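Local atomic coordinates of uncharacterized protein PA0076 (Pseudomonas aeruginosa PAO1, PDB entry 2QNU), a protein that is the type VI secretion system-associated protein TagF, probably acting in connection with that system, although its precise molecular role is not settled. Residues L57-I62 with T73-P78; A180-G185 with L195-G200. All coordinates share one frame; numbering follows the deposited sequence.

In the fold
Contacts 1 and 2 are two beta hairpins set next to each other in one antiparallel sheet, their centres about 10 Å apart. They follow in series along the chain: 57-62 pairs with 73-78 before 180-185 pairs with 195-200, and the helices 101-105, 110-121, 129-137 and 165-177 lie between them in sequence. The inner strands 58-62 and 180-185 are direct neighbours, joined by probable hydrogen bonds from Arg59 N to Trp184 O and from His182 N to Ala61 O. Contact 1 lies near the centre of the chain, whereas contact 2 ends at strand 194-199, outermost within the chain, where the sheet runs on into the second subunit.

Contact 1. Residues L57-I62 with T73-P78; sequences LWRFAI and TGVVMP
Phe60 lies over the backbone of Gly74, and its side chain can be followed outward. CB packs against Trp183 CE3 of the adjoining strand and leads to CG, 4.0 Å from Gly74 O; CD1 nears Gly74 N, CD2 the Gly74 carbonyl; CE1 stays over Gly74 N, CE2 reaches Gly74 C and Val75 N, both at 3.5 Å, and CZ ends 3.7 Å from Gly74 CA. Because chi1 is 62°, CG sits between the backbone N and the carbonyl carbon and the ring folds back over the neighbouring strand. Gly74 CA stands 20° off the ring normal, a CH-pi contact over the face. Phe60 N donates to Gly74 O at 2.9 Å. Phe60 O takes two donors, Gly74 N and Thr73 OG1, the hydroxyl at 2.8 Å. At the other end Leu57 runs beside Met77, a selenomethionine, CG to CG 3.6 Å. On the face bearing Arg59, its CG lies alongside Val75 CG2, while its NE forms a salt bridge with Glu116 on helix 110-121. The hydrogen-bonded pairs Trp58-Val76 and Phe60-Gly74, with the non-hydrogen-bonded pair Arg59-Val75 between them, define an antiparallel beta hairpin in the middle of the TagF sheet.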
ATOM      1  N   LEU B  57      22.679   8.224  -3.171  1.00 36.42           N
ATOM      2  CA  LEU B  57      22.604   6.800  -3.361  1.00 35.44           C
ATOM      3  C   LEU B  57      21.132   6.474  -3.092  1.00 35.53           C
ATOM      4  O   LEU B  57      20.559   6.969  -2.071  1.00 35.43           O
ATOM      5  CB  LEU B  57      23.524   6.075  -2.375  1.00 36.15           C
ATOM      6  CG  LEU B  57      25.003   6.032  -2.820  1.00 37.57           C
ATOM      7  CD1 LEU B  57      25.679   7.420  -2.715  1.00 38.64           C
ATOM      8  CD2 LEU B  57      25.731   5.006  -2.014  1.00 37.36           C
ATOM      9  N   TRP B  58      20.514   5.747  -4.055  1.00 35.28           N
ATOM     10  CA  TRP B  58      19.141   5.337  -3.952  1.00 34.42           C
ATOM     11  C   TRP B  58      19.033   3.839  -3.693  1.00 32.91           C
ATOM     12  O   TRP B  58      19.480   3.012  -4.431  1.00 34.29           O
ATOM     13  CB  TRP B  58      18.389   5.738  -5.202  1.00 33.74           C
ATOM     14  CG  TRP B  58      18.307   7.200  -5.355  1.00 31.59           C
ATOM     15  CD1 TRP B  58      19.027   7.963  -6.206  1.00 32.55           C
ATOM     16  CD2 TRP B  58      17.426   8.071  -4.675  1.00 34.14           C
ATOM     17  NE1 TRP B  58      18.674   9.293  -6.077  1.00 33.62           N
ATOM     18  CE2 TRP B  58      17.670   9.381  -5.163  1.00 35.39           C
ATOM     19  CE3 TRP B  58      16.396   7.875  -3.755  1.00 34.98           C
ATOM     20  CZ2 TRP B  58      16.970  10.485  -4.711  1.00 36.66           C
ATOM     21  CZ3 TRP B  58      15.737   8.970  -3.273  1.00 35.93           C
ATOM     22  CH2 TRP B  58      16.032  10.264  -3.745  1.00 36.60           C
ATOM     23  N   ARG B  59      18.424   3.536  -2.588  1.00 33.68           N
ATOM     24  CA  ARG B  59      17.986   2.186  -2.260  1.00 34.48           C
ATOM     25  C   ARG B  59      16.663   1.968  -3.039  1.00 34.71           C
ATOM     26  O   ARG B  59      15.930   2.899  -3.231  1.00 34.22           O
ATOM     27  CB  ARG B  59      17.680   2.134  -0.789  1.00 33.06           C
ATOM     28  CG  ARG B  59      18.832   2.542   0.081  1.00 31.91           C
ATOM     29  CD  ARG B  59      18.435   2.809   1.496  1.00 35.80           C
ATOM     30  NE  ARG B  59      19.576   3.346   2.265  1.00 38.69           N
ATOM     31  CZ  ARG B  59      19.541   3.622   3.568  1.00 40.27           C
ATOM     32  NH1 ARG B  59      18.470   3.333   4.287  1.00 44.22           N
ATOM     33  NH2 ARG B  59      20.600   4.116   4.175  1.00 42.59           N
ATOM     34  N   PHE B  60      16.428   0.757  -3.516  1.00 34.46           N
ATOM     35  CA  PHE B  60      15.242   0.476  -4.246  1.00 34.96           C
ATOM     36  C   PHE B  60      14.680  -0.930  -4.019  1.00 34.50           C
ATOM     37  O   PHE B  60      15.388  -1.864  -3.688  1.00 33.04           O
ATOM     38  CB  PHE B  60      15.492   0.689  -5.741  1.00 35.61           C
ATOM     39  CG  PHE B  60      16.548  -0.220  -6.322  1.00 37.15           C
ATOM     40  CD1 PHE B  60      16.234  -1.508  -6.756  1.00 35.31           C
ATOM     41  CD2 PHE B  60      17.850   0.232  -6.483  1.00 37.11           C
ATOM     42  CE1 PHE B  60      17.207  -2.323  -7.303  1.00 36.03           C
ATOM     43  CE2 PHE B  60      18.829  -0.567  -7.003  1.00 35.23           C
ATOM     44  CZ  PHE B  60      18.545  -1.832  -7.415  1.00 37.31           C
ATOM     45  N   ALA B  61      13.375  -1.025  -4.265  1.00 34.86           N
ATOM     46  CA  ALA B  61      12.679  -2.284  -4.423  1.00 35.09           C
ATOM     47  C   ALA B  61      11.718  -2.197  -5.606  1.00 34.72           C
ATOM     48  O   ALA B  61      10.861  -1.298  -5.693  1.00 35.91           O
ATOM     49  CB  ALA B  61      11.951  -2.586  -3.196  1.00 36.11           C
ATOM     50  N   ILE B  62      11.935  -3.104  -6.532  1.00 35.36           N
ATOM     51  CA  ILE B  62      11.248  -3.165  -7.809  1.00 36.82           C
ATOM     52  C   ILE B  62      10.423  -4.451  -7.935  1.00 36.93           C
ATOM     53  O   ILE B  62      10.915  -5.550  -7.751  1.00 36.58           O
ATOM     54  CB  ILE B  62      12.246  -3.065  -8.902  1.00 36.22           C
ATOM     55  CG1 ILE B  62      12.948  -1.659  -8.744  1.00 38.73           C
ATOM     56  CG2 ILE B  62      11.590  -3.284 -10.282  1.00 35.95           C
ATOM     57  CD1 ILE B  62      14.119  -1.475  -9.629  1.00 39.87           C
ATOM     58  N   THR B  73      15.852  -5.885  -5.387  1.00 38.31           N
ATOM     59  CA  THR B  73      16.154  -4.879  -4.379  1.00 37.71           C
ATOM     60  C   THR B  73      17.659  -4.580  -4.374  1.00 37.75           C
ATOM     61  O   THR B  73      18.461  -5.395  -4.811  1.00 36.58           O
ATOM     62  CB  THR B  73      15.691  -5.306  -3.007  1.00 38.53           C
ATOM     63  OG1 THR B  73      15.772  -4.202  -2.112  1.00 38.85           O
ATOM     64  CG2 THR B  73      16.508  -6.460  -2.469  1.00 38.31           C
ATOM     65  N   GLY B  74      18.014  -3.375  -3.934  1.00 36.73           N
ATOM     66  CA  GLY B  74      19.407  -2.985  -3.977  1.00 36.83           C
ATOM     67  C   GLY B  74      19.658  -1.528  -3.727  1.00 34.13           C
ATOM     68  O   GLY B  74      18.835  -0.835  -3.133  1.00 33.84           O
ATOM     69  N   VAL B  75      20.842  -1.105  -4.135  1.00 34.31           N
ATOM     70  CA  VAL B  75      21.237   0.293  -4.044  1.00 34.38           C
ATOM     71  C   VAL B  75      21.985   0.671  -5.315  1.00 33.54           C
ATOM     72  O   VAL B  75      22.730  -0.118  -5.839  1.00 32.71           O
ATOM     73  CB  VAL B  75      22.102   0.601  -2.808  1.00 34.89           C
ATOM     74  CG1 VAL B  75      22.341   2.129  -2.699  1.00 35.40           C
ATOM     75  CG2 VAL B  75      21.470   0.081  -1.527  1.00 32.67           C
ATOM     76  N   VAL B  76      21.740   1.870  -5.829  1.00 33.47           N
ATOM     77  CA  VAL B  76      22.455   2.340  -7.015  1.00 34.39           C
ATOM     78  C   VAL B  76      23.120   3.667  -6.670  1.00 34.02           C
ATOM     79  O   VAL B  76      22.556   4.474  -5.931  1.00 33.36           O
ATOM     80  CB  VAL B  76      21.564   2.535  -8.264  1.00 35.96           C
ATOM     81  CG1 VAL B  76      20.337   3.407  -7.990  1.00 34.21           C
ATOM     82  CG2 VAL B  76      22.359   3.155  -9.409  1.00 35.98           C
HETATM   83  N   MSE B  77      24.350   3.848  -7.167  1.00 36.44           N
HETATM   84  CA  MSE B  77      25.175   5.047  -6.915  1.00 37.84           C
HETATM   85  C   MSE B  77      25.800   5.599  -8.181  1.00 35.63           C
HETATM   86  O   MSE B  77      26.306   4.840  -8.953  1.00 33.73           O
HETATM   87  CB  MSE B  77      26.342   4.635  -5.982  1.00 36.44           C
HETATM   88  CG  MSE B  77      27.279   5.819  -5.631  1.00 40.94           C
HETATM   89 SE   MSE B  77      28.918   5.200  -4.625  1.00 49.45          SE
HETATM   90  CE  MSE B  77      29.847   4.470  -6.098  1.00 41.43           C
ATOM     91  N   PRO B  78      25.837   6.929  -8.363  1.00 37.86           N
ATOM     92  CA  PRO B  78      26.597   7.481  -9.499  1.00 37.56           C
ATOM     93  C   PRO B  78      28.065   7.022  -9.471  1.00 36.96           C
ATOM     94  O   PRO B  78      28.677   6.970  -8.403  1.00 38.39           O
ATOM     95  CB  PRO B  78      26.512   9.004  -9.307  1.00 37.82           C
ATOM     96  CG  PRO B  78      25.338   9.196  -8.407  1.00 41.01           C
ATOM     97  CD  PRO B  78      25.177   7.983  -7.566  1.00 38.25           C
TER

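Contact 2. Residues A180-G185 with L195-G200; sequences ASHWWG and LMRYQG. With ACT (acetate ion), chain F.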
ATOM      1  N   ALA B 180       5.160  -1.792  -9.094  1.00 36.73           N
ATOM      2  CA  ALA B 180       5.756  -0.481  -8.722  1.00 37.29           C
ATOM      3  C   ALA B 180       7.240  -0.555  -8.476  1.00 37.16           C
ATOM      4  O   ALA B 180       7.783  -1.650  -8.220  1.00 34.59           O
ATOM      5  CB  ALA B 180       5.084   0.086  -7.456  1.00 38.16           C
ATOM      6  N   SER B 181       7.889   0.631  -8.503  1.00 36.40           N
ATOM      7  CA  SER B 181       9.253   0.742  -8.006  1.00 35.00           C
ATOM      8  C   SER B 181       9.275   1.810  -6.893  1.00 35.48           C
ATOM      9  O   SER B 181       8.620   2.890  -7.028  1.00 36.38           O
ATOM     10  CB  SER B 181      10.185   1.047  -9.167  1.00 35.06           C
ATOM     11  OG  SER B 181       9.865   2.287  -9.754  1.00 31.77           O
ATOM     12  N   HIS B 182       9.927   1.462  -5.781  1.00 33.14           N
ATOM     13  CA  HIS B 182      10.136   2.343  -4.649  1.00 33.64           C
ATOM     14  C   HIS B 182      11.650   2.658  -4.567  1.00 32.27           C
ATOM     15  O   HIS B 182      12.503   1.796  -4.813  1.00 33.28           O
ATOM     16  CB  HIS B 182       9.676   1.709  -3.336  1.00 33.65           C
ATOM     17  CG  HIS B 182       8.179   1.698  -3.152  1.00 31.19           C
ATOM     18  ND1 HIS B 182       7.368   0.703  -3.641  1.00 35.64           N
ATOM     19  CD2 HIS B 182       7.358   2.611  -2.583  1.00 33.63           C
ATOM     20  CE1 HIS B 182       6.106   0.998  -3.369  1.00 34.82           C
ATOM     21  NE2 HIS B 182       6.072   2.146  -2.704  1.00 36.10           N
ATOM     22  N   TRP B 183      11.938   3.887  -4.203  1.00 32.11           N
ATOM     23  CA  TRP B 183      13.298   4.442  -4.212  1.00 33.85           C
ATOM     24  C   TRP B 183      13.370   5.316  -2.992  1.00 34.16           C
ATOM     25  O   TRP B 183      12.442   6.132  -2.773  1.00 34.84           O
ATOM     26  CB  TRP B 183      13.466   5.294  -5.442  1.00 33.82           C
ATOM     27  CG  TRP B 183      13.120   4.608  -6.681  1.00 35.24           C
ATOM     28  CD1 TRP B 183      11.842   4.529  -7.263  1.00 33.99           C
ATOM     29  CD2 TRP B 183      13.999   3.928  -7.559  1.00 34.65           C
ATOM     30  NE1 TRP B 183      11.915   3.820  -8.434  1.00 33.74           N
ATOM     31  CE2 TRP B 183      13.212   3.429  -8.640  1.00 35.02           C
ATOM     32  CE3 TRP B 183      15.393   3.673  -7.550  1.00 35.82           C
ATOM     33  CZ2 TRP B 183      13.761   2.690  -9.672  1.00 36.65           C
ATOM     34  CZ3 TRP B 183      15.934   2.935  -8.567  1.00 33.34           C
ATOM     35  CH2 TRP B 183      15.138   2.478  -9.643  1.00 36.53           C
ATOM     36  N   TRP B 184      14.361   5.074  -2.124  1.00 35.04           N
ATOM     37  CA  TRP B 184      14.458   5.848  -0.888  1.00 33.96           C
ATOM     38  C   TRP B 184      15.914   5.955  -0.442  1.00 35.45           C
ATOM     39  O   TRP B 184      16.778   5.272  -0.972  1.00 36.24           O
ATOM     40  CB  TRP B 184      13.606   5.276   0.219  1.00 34.00           C
ATOM     41  CG  TRP B 184      14.094   3.974   0.803  1.00 31.73           C
ATOM     42  CD1 TRP B 184      14.734   3.823   1.961  1.00 33.50           C
ATOM     43  CD2 TRP B 184      13.930   2.658   0.247  1.00 30.44           C
ATOM     44  NE1 TRP B 184      15.028   2.475   2.186  1.00 32.50           N
ATOM     45  CE2 TRP B 184      14.545   1.756   1.121  1.00 31.69           C
ATOM     46  CE3 TRP B 184      13.338   2.157  -0.924  1.00 35.47           C
ATOM     47  CZ2 TRP B 184      14.575   0.423   0.878  1.00 33.76           C
ATOM     48  CZ3 TRP B 184      13.375   0.817  -1.155  1.00 33.79           C
ATOM     49  CH2 TRP B 184      13.996  -0.038  -0.274  1.00 34.57           C
ATOM     50  N   GLY B 185      16.163   6.807   0.547  1.00 36.29           N
ATOM     51  CA  GLY B 185      17.473   6.883   1.137  1.00 37.07           C
ATOM     52  C   GLY B 185      17.736   8.161   1.888  1.00 37.48           C
ATOM     53  O   GLY B 185      16.799   8.882   2.231  1.00 36.10           O
ATOM     54  N   LEU B 195      11.010   8.957   0.533  1.00 36.26           N
ATOM     55  CA  LEU B 195      10.617   7.781  -0.236  1.00 37.03           C
ATOM     56  C   LEU B 195       9.861   8.248  -1.515  1.00 36.95           C
ATOM     57  O   LEU B 195       8.992   9.116  -1.452  1.00 36.10           O
ATOM     58  CB  LEU B 195       9.689   6.959   0.640  1.00 37.10           C
ATOM     59  CG  LEU B 195       8.919   5.758   0.007  1.00 36.44           C
ATOM     60  CD1 LEU B 195       9.891   4.706  -0.374  1.00 32.77           C
ATOM     61  CD2 LEU B 195       7.892   5.159   1.018  1.00 36.05           C
HETATM   62  N   MSE B 196      10.196   7.635  -2.636  1.00 38.12           N
HETATM   63  CA  MSE B 196       9.582   7.892  -3.942  1.00 40.93           C
HETATM   64  C   MSE B 196       8.955   6.620  -4.501  1.00 38.91           C
HETATM   65  O   MSE B 196       9.530   5.538  -4.372  1.00 36.48           O
HETATM   66  CB  MSE B 196      10.684   8.334  -4.916  1.00 40.30           C
HETATM   67  CG  MSE B 196      11.440   9.634  -4.480  1.00 45.08           C
HETATM   68 SE   MSE B 196      13.088   9.708  -5.683  1.00 62.52          SE
HETATM   69  CE  MSE B 196      12.302  10.649  -7.159  1.00 54.51           C
ATOM     70  N   ARG B 197       7.762   6.744  -5.122  1.00 38.29           N
ATOM     71  CA  ARG B 197       7.089   5.605  -5.792  1.00 37.82           C
ATOM     72  C   ARG B 197       6.721   5.953  -7.209  1.00 35.71           C
ATOM     73  O   ARG B 197       6.109   7.001  -7.430  1.00 34.75           O
ATOM     74  CB  ARG B 197       5.779   5.295  -5.079  1.00 38.42           C
ATOM     75  CG  ARG B 197       4.998   4.125  -5.668  1.00 37.91           C
ATOM     76  CD  ARG B 197       3.682   3.894  -4.899  1.00 41.65           C
ATOM     77  NE  ARG B 197       3.028   2.579  -5.193  1.00 43.29           N
ATOM     78  CZ  ARG B 197       2.436   2.344  -6.358  1.00 46.31           C
ATOM     79  NH1 ARG B 197       2.402   3.296  -7.285  1.00 46.64           N
ATOM     80  NH2 ARG B 197       1.864   1.181  -6.627  1.00 43.35           N
ATOM     81  N   TYR B 198       7.123   5.125  -8.156  1.00 35.34           N
ATOM     82  CA  TYR B 198       6.576   5.132  -9.489  1.00 37.39           C
ATOM     83  C   TYR B 198       5.728   3.870  -9.735  1.00 38.40           C
ATOM     84  O   TYR B 198       6.040   2.756  -9.265  1.00 35.40           O
ATOM     85  CB  TYR B 198       7.672   5.243 -10.560  1.00 36.84           C
ATOM     86  CG  TYR B 198       8.410   6.584 -10.547  1.00 37.76           C
ATOM     87  CD1 TYR B 198       9.502   6.783  -9.722  1.00 39.08           C
ATOM     88  CD2 TYR B 198       8.008   7.650 -11.370  1.00 37.64           C
ATOM     89  CE1 TYR B 198      10.253   8.021  -9.700  1.00 37.57           C
ATOM     90  CE2 TYR B 198       8.717   8.909 -11.348  1.00 38.12           C
ATOM     91  CZ  TYR B 198       9.828   9.081 -10.521  1.00 39.89           C
ATOM     92  OH  TYR B 198      10.507  10.284 -10.504  1.00 41.77           O
ATOM     93  N   GLN B 199       4.630   4.096 -10.472  1.00 39.22           N
ATOM     94  CA  GLN B 199       3.875   3.027 -11.104  1.00 41.50           C
ATOM     95  C   GLN B 199       4.756   2.513 -12.221  1.00 41.98           C
ATOM     96  O   GLN B 199       4.982   3.198 -13.192  1.00 45.31           O
ATOM     97  CB  GLN B 199       2.547   3.586 -11.672  1.00 42.05           C
ATOM     98  CG  GLN B 199       1.497   2.525 -11.896  1.00 45.62           C
ATOM     99  CD  GLN B 199       0.943   1.918 -10.601  1.00 50.78           C
ATOM    100  OE1 GLN B 199       0.784   2.602  -9.579  1.00 52.48           O
ATOM    101  NE2 GLN B 199       0.604   0.617 -10.665  1.00 55.34           N
ATOM    102  N   GLY B 200       5.290   1.330 -12.108  1.00 41.25           N
ATOM    103  CA  GLY B 200       6.282   0.898 -13.060  1.00 41.20           C
ATOM    104  C   GLY B 200       7.661   1.467 -12.774  1.00 40.47           C
ATOM    105  O   GLY B 200       7.912   1.948 -11.659  1.00 40.35           O
TER
HETATM  106  C   ACT F 227       4.453   4.575  -1.346  1.00 36.38           C
HETATM  107  O   ACT F 227       5.611   5.000  -1.691  1.00 36.30           O
HETATM  108  OXT ACT F 227       4.084   3.380  -1.660  1.00 37.04           O
HETATM  109  CH3 ACT F 227       3.568   5.480  -0.632  1.00 34.36           C
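An acetate ion, probably from the crystallisation liquor, is held at the imidazole edge of His182 where it meets Arg197: NE2 of His182 donates to acetate OXT at 2.6 Å in a nearly straight bond (173°). The site lies on an antiparallel beta hairpin whose second strand, 194-199, continues the sheet into the second subunit through Leu195 and Arg197. With CG anti to the backbone N (chi1 -179°) and the chain extended as far as NE, Arg197 passes over the imidazole; its CG is 4.1 Å from the His182 ring centroid, a CH-pi contact. Its guanidinium is turned 85° from that ring, and one face receives Ala180 CB, 3.5 Å from NH2. In the guanidinium plane, NH1 bonds to Gln199 OE1 at 2.9 Å, while NE is taken by Ala176 O, so hydrogen bonds at NH1 and NE, with Ala180 CB over one face, limit the rotation of the group. Leu195 CD2 lies 3.5 Å from acetate O, and Leu195 CD1 packs on Trp184 CB.

The other face of the hairpin carries Trp183, Ser181, Met196 and Tyr198. Trp183 and Tyr198 cross at about a right angle, Trp183 NE1 lying 4.0 Å from Tyr198 CD1. The indole N-H of Trp183, with the acceptor tilted from the ring plane, bonds through NE1 to Ser181 OG at 2.9 Å, and Ser181 OG in turn donates to Gly200 O at 2.7 Å.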